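PDB 2B5W: glucose dehydrogenase from Haloferax mediterranei, which catalyses the oxidation of D-glucose and several other aldose sugars with NADP(+), which it prefers, or NAD(+), and depends on zinc. Local coordinates for residues Glu150-Thr155 / Val314-Leu319; Gly146-Pro151 / Trp322-Leu327; His161-Arg166 / Ala190-Asp195. The protein carries 1 engineered substitution. All blocks are in the same frame, centred on the assembly; numbering follows the deposited sequence.

Contact 1: residues Glu150-Thr155 / Val314-Leu319; sequences EPISIT and VTFTKL. With K (potassium ion), chain F; NAP (NADP nicotinamide-adenine-dinucleotide phosphate), chain I.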
loop_
_atom_site.group_PDB
_atom_site.type_symbol
_atom_site.label_atom_id
_atom_site.label_comp_id
_atom_site.label_asym_id
_atom_site.label_seq_id
_atom_site.Cartn_x
_atom_site.Cartn_y
_atom_site.Cartn_z
ATOM N N GLU A 150 5.877 -23.280 6.464
ATOM C CA GLU A 150 4.738 -22.597 5.886
ATOM C C GLU A 150 4.353 -21.309 6.607
ATOM O O GLU A 150 4.200 -20.270 5.969
ATOM C CB GLU A 150 3.526 -23.560 5.702
ATOM C CG GLU A 150 2.417 -22.997 4.807
ATOM C CD GLU A 150 1.418 -22.129 5.515
ATOM O OE1 GLU A 150 1.470 -22.058 6.770
ATOM O OE2 GLU A 150 0.563 -21.475 4.848
ATOM N N PRO A 151 4.181 -21.282 7.935
ATOM C CA PRO A 151 3.905 -20.012 8.600
ATOM C C PRO A 151 4.980 -18.952 8.378
ATOM O O PRO A 151 4.647 -17.791 8.175
ATOM C CB PRO A 151 3.821 -20.397 10.087
ATOM C CG PRO A 151 3.726 -21.806 10.137
ATOM C CD PRO A 151 4.030 -22.444 8.827
ATOM N N ILE A 152 6.251 -19.347 8.440
ATOM C CA ILE A 152 7.344 -18.385 8.163
ATOM C C ILE A 152 7.158 -17.792 6.757
ATOM O O ILE A 152 7.319 -16.582 6.555
ATOM C CB ILE A 152 8.746 -19.007 8.353
ATOM C CG1 ILE A 152 8.995 -19.381 9.833
ATOM C CG2 ILE A 152 9.846 -18.005 7.910
ATOM C CD1 ILE A 152 10.216 -20.210 10.055
ATOM N N SER A 153 6.801 -18.655 5.807
ATOM C CA SER A 153 6.599 -18.225 4.410
ATOM C C SER A 153 5.503 -17.189 4.236
ATOM O O SER A 153 5.591 -16.339 3.333
ATOM C CB SER A 153 6.368 -19.430 3.472
ATOM O OG SER A 153 5.059 -19.933 3.511
ATOM N N ILE A 154 4.441 -17.302 5.027
ATOM C CA ILE A 154 3.357 -16.322 5.037
ATOM C C ILE A 154 3.959 -14.939 5.310
ATOM O O ILE A 154 3.648 -13.964 4.633
ATOM C CB ILE A 154 2.273 -16.684 6.068
ATOM C CG1 ILE A 154 1.534 -17.968 5.677
ATOM C CG2 ILE A 154 1.363 -15.507 6.288
ATOM C CD1 ILE A 154 0.796 -17.907 4.395
ATOM N N THR A 155 4.787 -14.837 6.344
ATOM C CA THR A 155 5.441 -13.585 6.657
ATOM C C THR A 155 6.437 -13.173 5.597
ATOM O O THR A 155 6.531 -11.993 5.285
ATOM C CB THR A 155 6.087 -13.684 8.044
ATOM O OG1 THR A 155 4.986 -13.800 8.968
ATOM C CG2 THR A 155 6.852 -12.411 8.393
ATOM N N VAL A 314 16.166 -20.154 5.163
ATOM C CA VAL A 314 17.279 -19.340 5.571
ATOM C C VAL A 314 16.942 -18.555 6.858
ATOM O O VAL A 314 17.740 -18.515 7.790
ATOM C CB VAL A 314 17.655 -18.382 4.398
ATOM C CG1 VAL A 314 18.725 -17.376 4.821
ATOM C CG2 VAL A 314 18.175 -19.176 3.208
ATOM N N THR A 315 15.754 -17.977 6.891
ATOM C CA THR A 315 15.327 -17.246 8.071
ATOM C C THR A 315 15.270 -18.156 9.289
ATOM O O THR A 315 15.716 -17.801 10.382
ATOM C CB THR A 315 14.000 -16.603 7.802
ATOM O OG1 THR A 315 14.145 -15.591 6.782
ATOM C CG2 THR A 315 13.453 -15.876 9.081
ATOM N N PHE A 316 14.766 -19.382 9.099
ATOM C CA PHE A 316 14.721 -20.357 10.199
ATOM C C PHE A 316 16.061 -20.538 10.906
ATOM O O PHE A 316 16.142 -20.564 12.123
ATOM C CB PHE A 316 14.244 -21.694 9.646
ATOM C CG PHE A 316 14.150 -22.794 10.672
ATOM C CD1 PHE A 316 15.218 -23.515 11.011
ATOM C CD2 PHE A 316 12.916 -23.133 11.191
ATOM C CE1 PHE A 316 15.125 -24.531 11.963
ATOM C CE2 PHE A 316 12.799 -24.163 12.110
ATOM C CZ PHE A 316 13.897 -24.852 12.471
ATOM N N THR A 317 17.146 -20.626 10.128
ATOM C CA THR A 317 18.493 -20.792 10.645
ATOM C C THR A 317 18.971 -19.673 11.567
ATOM O O THR A 317 19.831 -19.850 12.434
ATOM C CB THR A 317 19.440 -20.968 9.445
ATOM O OG1 THR A 317 19.040 -22.134 8.689
ATOM C CG2 THR A 317 20.792 -21.239 9.866
ATOM N N LYS A 318 18.356 -18.483 11.392
ATOM C CA LYS A 318 18.684 -17.321 12.189
ATOM C C LYS A 318 17.839 -17.136 13.446
ATOM O O LYS A 318 18.130 -16.283 14.291
ATOM C CB LYS A 318 18.512 -16.067 11.342
ATOM C CG LYS A 318 19.404 -16.018 10.158
ATOM C CD LYS A 318 19.289 -14.699 9.375
ATOM C CE LYS A 318 20.026 -14.777 8.039
ATOM N NZ LYS A 318 19.474 -13.845 6.962
ATOM N N LEU A 319 16.773 -17.889 13.558
ATOM C CA LEU A 319 15.910 -17.725 14.735
ATOM C C LEU A 319 16.600 -18.315 15.978
ATOM O O LEU A 319 17.271 -19.337 15.896
ATOM C CB LEU A 319 14.542 -18.368 14.493
ATOM C CG LEU A 319 13.743 -17.818 13.324
ATOM C CD1 LEU A 319 12.510 -18.665 13.088
ATOM C CD2 LEU A 319 13.459 -16.390 13.448
HETATM K K K F . 15.280 -13.000 6.819
HETATM P PA NAP I . -4.491 -16.474 16.616
HETATM O O1A NAP I . -5.931 -16.515 16.806
HETATM O O2A NAP I . -3.756 -17.648 17.278
HETATM O O5B NAP I . -3.873 -15.146 17.201
HETATM C C5B NAP I . -4.507 -13.896 17.177
HETATM C C4B NAP I . -3.991 -13.246 18.442
HETATM O O4B NAP I . -4.371 -11.888 18.410
HETATM C C3B NAP I . -4.556 -13.869 19.733
HETATM O O3B NAP I . -3.543 -14.351 20.601
HETATM C C2B NAP I . -5.356 -12.729 20.364
HETATM O O2B NAP I . -5.225 -12.615 21.772
HETATM C C1B NAP I . -4.764 -11.504 19.709
HETATM N N9A NAP I . -5.736 -10.432 19.613
HETATM C C8A NAP I . -6.950 -10.474 18.967
HETATM N N7A NAP I . -7.551 -9.279 19.120
HETATM C C5A NAP I . -6.745 -8.487 19.904
HETATM C C6A NAP I . -6.840 -7.182 20.398
HETATM N N6A NAP I . -7.927 -6.407 20.203
HETATM N N1A NAP I . -5.817 -6.673 21.163
HETATM C C2A NAP I . -4.687 -7.418 21.428
HETATM N N3A NAP I . -4.579 -8.712 20.951
HETATM C C4A NAP I . -5.580 -9.223 20.193
HETATM O O3 NAP I . -4.116 -16.631 15.076
HETATM P PN NAP I . -2.690 -16.811 14.330
HETATM O O1N NAP I . -1.596 -16.067 15.017
HETATM O O2N NAP I . -2.457 -18.223 13.886
HETATM O O5D NAP I . -3.271 -15.911 13.144
HETATM C C5D NAP I . -3.334 -14.504 13.270
HETATM C C4D NAP I . -4.241 -13.906 12.196
HETATM O O4D NAP I . -3.631 -14.142 10.923
HETATM C C3D NAP I . -5.635 -14.537 12.136
HETATM O O3D NAP I . -6.625 -13.553 11.913
HETATM C C2D NAP I . -5.521 -15.500 10.958
HETATM O O2D NAP I . -6.737 -15.850 10.351
HETATM C C1D NAP I . -4.587 -14.719 10.034
HETATM N N1N NAP I . -3.785 -15.514 9.097
HETATM C C2N NAP I . -3.744 -15.029 7.826
HETATM C C3N NAP I . -2.951 -15.641 6.898
HETATM C C7N NAP I . -2.828 -14.932 5.581
HETATM O O7N NAP I . -2.177 -15.715 4.631
HETATM N N7N NAP I . -3.329 -13.676 5.427
HETATM C C4N NAP I . -2.205 -16.788 7.199
HETATM C C5N NAP I . -2.248 -17.264 8.503
HETATM C C6N NAP I . -3.026 -16.601 9.463
HETATM P P2B NAP I . -6.257 -13.386 22.811
HETATM O O1X NAP I . -6.109 -14.817 22.749
HETATM O O2X NAP I . -5.864 -12.780 24.174
HETATM O O3X NAP I . -7.696 -12.990 22.460
#
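Apolar packing carries this contact, and Ile152 supplies one side of it. Its chain runs out beside the backbone N (chi1 -66°) and ends in CD1, which lies at the edge of the Phe316 ring, 4.1 Å from CD2; the two side chains cross at about a right angle. The same Ile152 CD1 meets Leu319 CD1 tip to tip, also at 4.1 Å. The beta branch faces a second way: Ile152 CG2 lies 4.3 Å from Thr315 CG2. A branched aliphatic residue suits this place because its two arms reach different neighbours.

The polar half of Thr315 is used differently. OG1 binds a potassium ion at 2.8 Å and is also hydrogen-bonded to Glu156, so the threonine gives its methyl to Ile152 and its hydroxyl to metal and carboxylate.

Within 150-155, Glu150 O is gripped twice. Ser153 OG donates to it at 2.6 Å, in the carbonyl plane on a lone pair, and Ile154 N donates the helical bond at 3.1 Å. Glu150 is an established ligand of the catalytic zinc and the substrate, though the zinc in this crystal is held by the engineered Cys38, His63 and Glu64.

Toward the cofactor, Ile154 sets its methyls against the nicotinamide, with CG2 3.9 Å from NADP C4N, the hydride-accepting carbon, and CD1 3.7 Å from the amide O7N.

Helix 149-164 thus turns one face to the active site and another to helix 306-318, where Ile152 also touches Ala312. Leu187 and Met191 of helix 183-194 press on the same isoleucine, which sits where these three helices meet.

Contact 2: residues Gly146-Pro151 / Trp322-Leu327; sequences GFLIEP and WFLEDL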
loop_
_atom_site.group_PDB
_atom_site.type_symbol
_atom_site.label_atom_id
_atom_site.label_comp_id
_atom_site.label_asym_id
_atom_site.label_seq_id
_atom_site.Cartn_x
_atom_site.Cartn_y
_atom_site.Cartn_z
ATOM N N GLY A 146 9.773 -28.648 10.700
ATOM C CA GLY A 146 9.498 -28.260 9.310
ATOM C C GLY A 146 8.101 -27.725 9.081
ATOM O O GLY A 146 7.843 -27.038 8.053
ATOM N N PHE A 147 7.185 -28.030 9.992
ATOM C CA PHE A 147 5.860 -27.447 9.993
ATOM C C PHE A 147 5.845 -25.938 10.210
ATOM O O PHE A 147 4.792 -25.353 10.110
ATOM C CB PHE A 147 4.956 -28.174 11.002
ATOM C CG PHE A 147 5.431 -28.067 12.419
ATOM C CD1 PHE A 147 5.046 -26.996 13.235
ATOM C CD2 PHE A 147 6.265 -29.036 12.968
ATOM C CE1 PHE A 147 5.528 -26.914 14.527
ATOM C CE2 PHE A 147 6.730 -28.935 14.222
ATOM C CZ PHE A 147 6.368 -27.903 15.020
ATOM N N LEU A 148 6.981 -25.336 10.567
ATOM C CA LEU A 148 7.064 -23.901 10.755
ATOM C C LEU A 148 7.427 -23.199 9.453
ATOM O O LEU A 148 7.283 -21.979 9.361
ATOM C CB LEU A 148 8.107 -23.528 11.795
ATOM C CG LEU A 148 7.805 -23.949 13.234
ATOM C CD1 LEU A 148 8.932 -23.484 14.127
ATOM C CD2 LEU A 148 6.498 -23.416 13.682
ATOM N N ILE A 149 7.865 -23.948 8.449
ATOM C CA ILE A 149 8.267 -23.317 7.153
ATOM C C ILE A 149 7.051 -22.645 6.493
ATOM O O ILE A 149 7.158 -21.509 6.020
ATOM C CB ILE A 149 8.925 -24.346 6.248
ATOM C CG1 ILE A 149 10.222 -24.864 6.837
ATOM C CG2 ILE A 149 9.094 -23.807 4.844
ATOM C CD1 ILE A 149 11.231 -23.772 7.147
ATOM N N GLU A 150 5.877 -23.280 6.464
ATOM C CA GLU A 150 4.738 -22.597 5.886
ATOM C C GLU A 150 4.353 -21.309 6.607
ATOM O O GLU A 150 4.200 -20.270 5.969
ATOM C CB GLU A 150 3.526 -23.560 5.702
ATOM C CG GLU A 150 2.417 -22.997 4.807
ATOM C CD GLU A 150 1.418 -22.129 5.515
ATOM O OE1 GLU A 150 1.470 -22.058 6.770
ATOM O OE2 GLU A 150 0.563 -21.475 4.848
ATOM N N PRO A 151 4.181 -21.282 7.935
ATOM C CA PRO A 151 3.905 -20.012 8.600
ATOM C C PRO A 151 4.980 -18.952 8.378
ATOM O O PRO A 151 4.647 -17.791 8.175
ATOM C CB PRO A 151 3.821 -20.397 10.087
ATOM C CG PRO A 151 3.726 -21.806 10.137
ATOM C CD PRO A 151 4.030 -22.444 8.827
ATOM N N TRP A 322 16.268 -20.901 21.709
ATOM C CA TRP A 322 15.330 -20.799 22.835
ATOM C C TRP A 322 13.953 -20.433 22.327
ATOM O O TRP A 322 12.980 -20.833 22.918
ATOM C CB TRP A 322 15.755 -19.766 23.927
ATOM C CG TRP A 322 15.575 -18.340 23.500
ATOM C CD1 TRP A 322 16.522 -17.534 22.929
ATOM C CD2 TRP A 322 14.357 -17.553 23.538
ATOM N NE1 TRP A 322 15.977 -16.312 22.633
ATOM C CE2 TRP A 322 14.654 -16.286 22.993
ATOM C CE3 TRP A 322 13.063 -17.797 23.972
ATOM C CZ2 TRP A 322 13.701 -15.287 22.848
ATOM C CZ3 TRP A 322 12.110 -16.795 23.853
ATOM C CH2 TRP A 322 12.432 -15.556 23.297
ATOM N N PHE A 323 13.886 -19.605 21.287
ATOM C CA PHE A 323 12.618 -19.090 20.793
ATOM C C PHE A 323 11.829 -20.214 20.144
ATOM O O PHE A 323 10.642 -20.349 20.395
ATOM C CB PHE A 323 12.834 -17.922 19.827
ATOM C CG PHE A 323 11.612 -17.581 19.044
ATOM C CD1 PHE A 323 10.589 -16.826 19.593
ATOM C CD2 PHE A 323 11.427 -18.122 17.786
ATOM C CE1 PHE A 323 9.440 -16.552 18.869
ATOM C CE2 PHE A 323 10.293 -17.890 17.089
ATOM C CZ PHE A 323 9.281 -17.107 17.599
ATOM N N LEU A 324 12.490 -20.988 19.295
ATOM C CA LEU A 324 11.842 -22.161 18.702
ATOM C C LEU A 324 11.384 -23.158 19.793
ATOM O O LEU A 324 10.329 -23.781 19.652
ATOM C CB LEU A 324 12.753 -22.833 17.684
ATOM C CG LEU A 324 13.097 -21.976 16.476
ATOM C CD1 LEU A 324 14.145 -22.680 15.653
ATOM C CD2 LEU A 324 11.891 -21.668 15.635
ATOM N N GLU A 325 12.160 -23.309 20.871
ATOM C CA GLU A 325 11.775 -24.187 21.974
ATOM C C GLU A 325 10.520 -23.658 22.676
ATOM O O GLU A 325 9.595 -24.413 22.943
ATOM C CB GLU A 325 12.938 -24.322 22.970
ATOM C CG GLU A 325 14.166 -25.055 22.431
ATOM C CD GLU A 325 15.331 -25.087 23.418
ATOM O OE1 GLU A 325 15.357 -24.290 24.384
ATOM O OE2 GLU A 325 16.238 -25.919 23.225
ATOM N N ASP A 326 10.453 -22.346 22.921
ATOM C CA ASP A 326 9.344 -21.778 23.684
ATOM C C ASP A 326 8.070 -21.598 22.859
ATOM O O ASP A 326 6.941 -21.658 23.361
ATOM C CB ASP A 326 9.747 -20.473 24.359
ATOM C CG ASP A 326 10.798 -20.656 25.455
ATOM O OD1 ASP A 326 11.152 -21.796 25.826
ATOM O OD2 ASP A 326 11.315 -19.679 26.011
ATOM N N LEU A 327 8.230 -21.362 21.566
ATOM C CA LEU A 327 7.108 -21.202 20.666
ATOM C C LEU A 327 6.274 -22.461 20.537
ATOM O O LEU A 327 5.046 -22.389 20.535
ATOM C CB LEU A 327 7.619 -20.778 19.273
ATOM C CG LEU A 327 6.510 -20.511 18.230
ATOM C CD1 LEU A 327 5.889 -19.172 18.439
ATOM C CD2 LEU A 327 7.099 -20.641 16.803
#
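Leu148 lays its forked end against two leucines of helix 321-327, one methyl to each. CD1 packs on Leu324 CD2 at 3.8 Å, the side chains crossing obliquely, while Leu148 CD2 lies 4.2 Å from Leu327 CD2. Because the backbones are well apart, with 9.4 Å between Leu148 CA and Leu324 CA, long side chains such as leucine are suited to bridging the gap, and no hydrogen bond crosses it.

Torsions explain the meeting. Leu148 carries CG anti to its own carbonyl carbon (chi1 -67°) and continues with CD1 extended, which carries that methyl out to Leu324. Leu327 has CG anti to the backbone N (chi1 -177°), bringing CD2 over toward Leu148 from one turn further along its helix. Leu324 and Leu327 are three residues apart, so they project from the same side of the helix and offer the two methyls together.

On the other strip of chain, residues 146-148 form a short 3-10 turn, with Ile149 N bonded to Gly146 O at 3.1 Å, and the chain continues into helix 149-164. Pro151, which has no N-H to give, fits the first turn of that helix, where the amides need no partner further back in the helix. Glu150, a residue of the active site, follows Leu148 two places on.

Around the leucines, Phe316 of helix 306-318 covers Leu324, and Leu327 rests on Leu186 and Leu187 of helix 183-194. The backbone of Leu327 is hydrogen-bonded to Lys349, tying the end of helix 321-327 to strand 349-353.

Contact 3: residues His161-Arg166 / Ala190-Asp195; sequences HAYASR and AMLKVD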
loop_
_atom_site.group_PDB
_atom_site.type_symbol
_atom_site.label_atom_id
_atom_site.label_comp_id
_atom_site.label_asym_id
_atom_site.label_seq_id
_atom_site.Cartn_x
_atom_site.Cartn_y
_atom_site.Cartn_z
ATOM N N HIS A 161 5.936 -7.899 -0.115
ATOM C CA HIS A 161 5.011 -6.950 -0.711
ATOM C C HIS A 161 4.960 -5.616 0.032
ATOM O O HIS A 161 4.954 -4.564 -0.581
ATOM C CB HIS A 161 3.612 -7.541 -0.841
ATOM C CG HIS A 161 3.522 -8.626 -1.854
ATOM N ND1 HIS A 161 2.823 -8.470 -3.036
ATOM C CD2 HIS A 161 4.001 -9.891 -1.865
ATOM C CE1 HIS A 161 2.930 -9.582 -3.752
ATOM N NE2 HIS A 161 3.619 -10.469 -3.053
ATOM N N ALA A 162 4.972 -5.645 1.356
ATOM C CA ALA A 162 5.031 -4.406 2.135
ATOM C C ALA A 162 6.305 -3.624 1.857
ATOM O O ALA A 162 6.260 -2.404 1.607
ATOM C CB ALA A 162 4.891 -4.746 3.620
ATOM N N TYR A 163 7.448 -4.287 1.800
ATOM C CA TYR A 163 8.704 -3.631 1.520
ATOM C C TYR A 163 8.745 -3.141 0.078
ATOM O O TYR A 163 9.294 -2.058 -0.215
ATOM C CB TYR A 163 9.882 -4.545 1.825
ATOM C CG TYR A 163 10.043 -4.941 3.283
ATOM C CD1 TYR A 163 9.291 -4.347 4.294
ATOM C CD2 TYR A 163 10.986 -5.901 3.649
ATOM C CE1 TYR A 163 9.474 -4.728 5.618
ATOM C CE2 TYR A 163 11.168 -6.265 4.951
ATOM C CZ TYR A 163 10.409 -5.671 5.937
ATOM O OH TYR A 163 10.611 -6.058 7.269
ATOM N N ALA A 164 8.100 -3.864 -0.825
ATOM C CA ALA A 164 8.032 -3.397 -2.212
ATOM C C ALA A 164 7.343 -2.041 -2.290
ATOM O O ALA A 164 7.735 -1.173 -3.108
ATOM C CB ALA A 164 7.317 -4.419 -3.109
ATOM N N SER A 165 6.307 -1.839 -1.476
ATOM C CA SER A 165 5.595 -0.567 -1.475
ATOM C C SER A 165 6.450 0.622 -1.110
ATOM O O SER A 165 6.032 1.754 -1.398
ATOM C CB SER A 165 4.361 -0.587 -0.566
ATOM O OG SER A 165 4.728 -0.400 0.803
ATOM N N ARG A 166 7.573 0.397 -0.420
ATOM C CA ARG A 166 8.478 1.461 0.034
ATOM C C ARG A 166 9.710 1.577 -0.883
ATOM O O ARG A 166 10.629 2.325 -0.601
ATOM C CB ARG A 166 8.967 1.153 1.479
ATOM C CG ARG A 166 7.903 0.900 2.534
ATOM C CD ARG A 166 6.983 2.103 2.819
ATOM N NE ARG A 166 6.027 2.291 1.722
ATOM C CZ ARG A 166 5.404 3.435 1.487
ATOM N NH1 ARG A 166 4.610 3.557 0.417
ATOM N NH2 ARG A 166 5.589 4.483 2.286
ATOM N N ALA A 190 10.055 -12.513 15.953
ATOM C CA ALA A 190 11.394 -13.057 15.898
ATOM C C ALA A 190 12.010 -12.872 14.525
ATOM O O ALA A 190 13.204 -12.555 14.402
ATOM C CB ALA A 190 11.408 -14.532 16.268
ATOM N N MET A 191 11.209 -13.041 13.478
ATOM C CA MET A 191 11.706 -12.751 12.140
ATOM C C MET A 191 12.140 -11.276 11.965
ATOM O O MET A 191 13.144 -10.984 11.356
ATOM C CB MET A 191 10.684 -13.111 11.062
ATOM C CG MET A 191 10.342 -14.590 11.040
ATOM S SD MET A 191 8.992 -14.991 9.917
ATOM C CE MET A 191 9.683 -14.402 8.343
ATOM N N LEU A 192 11.366 -10.348 12.491
ATOM C CA LEU A 192 11.689 -8.938 12.394
ATOM C C LEU A 192 12.967 -8.627 13.167
ATOM O O LEU A 192 13.755 -7.803 12.745
ATOM C CB LEU A 192 10.518 -8.044 12.853
ATOM C CG LEU A 192 9.313 -8.111 11.921
ATOM C CD1 LEU A 192 8.082 -7.499 12.565
ATOM C CD2 LEU A 192 9.588 -7.412 10.572
ATOM N N LYS A 193 13.209 -9.331 14.267
ATOM C CA LYS A 193 14.416 -9.088 15.022
ATOM C C LYS A 193 15.655 -9.354 14.183
ATOM O O LYS A 193 16.693 -8.700 14.360
ATOM C CB LYS A 193 14.418 -9.979 16.265
ATOM C CG LYS A 193 15.570 -9.729 17.204
ATOM C CD LYS A 193 15.392 -10.534 18.463
ATOM C CE LYS A 193 16.571 -10.394 19.427
ATOM N NZ LYS A 193 16.460 -9.124 20.145
ATOM N N VAL A 194 15.572 -10.369 13.304
ATOM C CA VAL A 194 16.711 -10.751 12.483
ATOM C C VAL A 194 16.664 -10.252 11.036
ATOM O O VAL A 194 17.585 -10.540 10.245
ATOM C CB VAL A 194 16.991 -12.302 12.520
ATOM C CG1 VAL A 194 17.239 -12.749 13.932
ATOM C CG2 VAL A 194 15.877 -13.086 11.881
ATOM N N ASP A 195 15.637 -9.471 10.721
ATOM C CA ASP A 195 15.405 -8.956 9.386
ATOM C C ASP A 195 16.583 -8.093 8.943
ATOM O O ASP A 195 17.138 -7.335 9.738
ATOM C CB ASP A 195 14.068 -8.184 9.388
ATOM C CG ASP A 195 13.544 -7.787 8.008
ATOM O OD1 ASP A 195 14.262 -7.169 7.207
ATOM O OD2 ASP A 195 12.338 -8.001 7.719
#
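The C-terminal end of helix 183-194, the helix that follows the first strand and the glycine-rich NADP-binding turn of the Rossmann fold, is here tied to the last turn of helix 149-164. Tyr163 and Asp195 come from opposite directions, and the phenol OH donates to Asp195 OD2 at 2.6 Å. The oxygen lies in the ring plane, at the edge of the tyrosine, and is 3.5 Å from Tyr163 CE2. Ring and carboxylate planes are 62° apart, and the hydroxyl meets OD2 from above the carboxylate plane, 47° out of it. Asp195 reaches the phenol because CG stands anti to the backbone N (chi1 -170°). Its other oxygen, OD1, is bonded to Lys197 N, an Asx turn that fixes the rotation of the group. Tyr163 OH is hydrogen-bonded to Tyr199 OH as well, and Leu192 CD2 lies 3.7 Å from it. A long, rigid tyrosine suits this place, since its hydroxyl spans the two segments here, whose closest CA atoms, those of Tyr163 and Asp195, are 11.6 Å apart. With an alanine at Asp195, the carboxylate would be gone, and Tyr163 OH would probably lose its acceptor there while Lys197 N lost its Asx-turn partner.

At the end of helix 149-164, Ser165 OG donates to Ala162 O at 2.6 Å and receives Arg166 NE at 3.1 Å. Arg166 NH2 goes on to the carbonyls of Asn266 and Asn295, just before strands 267-271 and 297-300. Ala162 packs on strand 267-271 and Ser165 on both strands, and Ser165 touches Ser165 of the second subunit, so this helix end lies between the parallel sheet and the dimer partner.

How the contacts relate
From the N terminus, helix 149-164 and the turn before it supply the first segment of all three contacts: 146-151, 150-155 and 161-166. Contact 3 closes first, when the chain has made strand 175-179 and returns along helix 183-194. Contact 1 closes a far longer loop at helix 306-318, after the six-stranded parallel sheet is complete, and contact 2 closes the longest at the succeeding helix 321-327. Contact 3 is nested inside both. Contacts 1 and 2 share Glu150 and Pro151, and Phe323 against Ala190 links contacts 2 and 3. Together they fasten helix 149-164 to the first helix of the Rossmann fold and to the two consecutive helices that follow the parallel sheet.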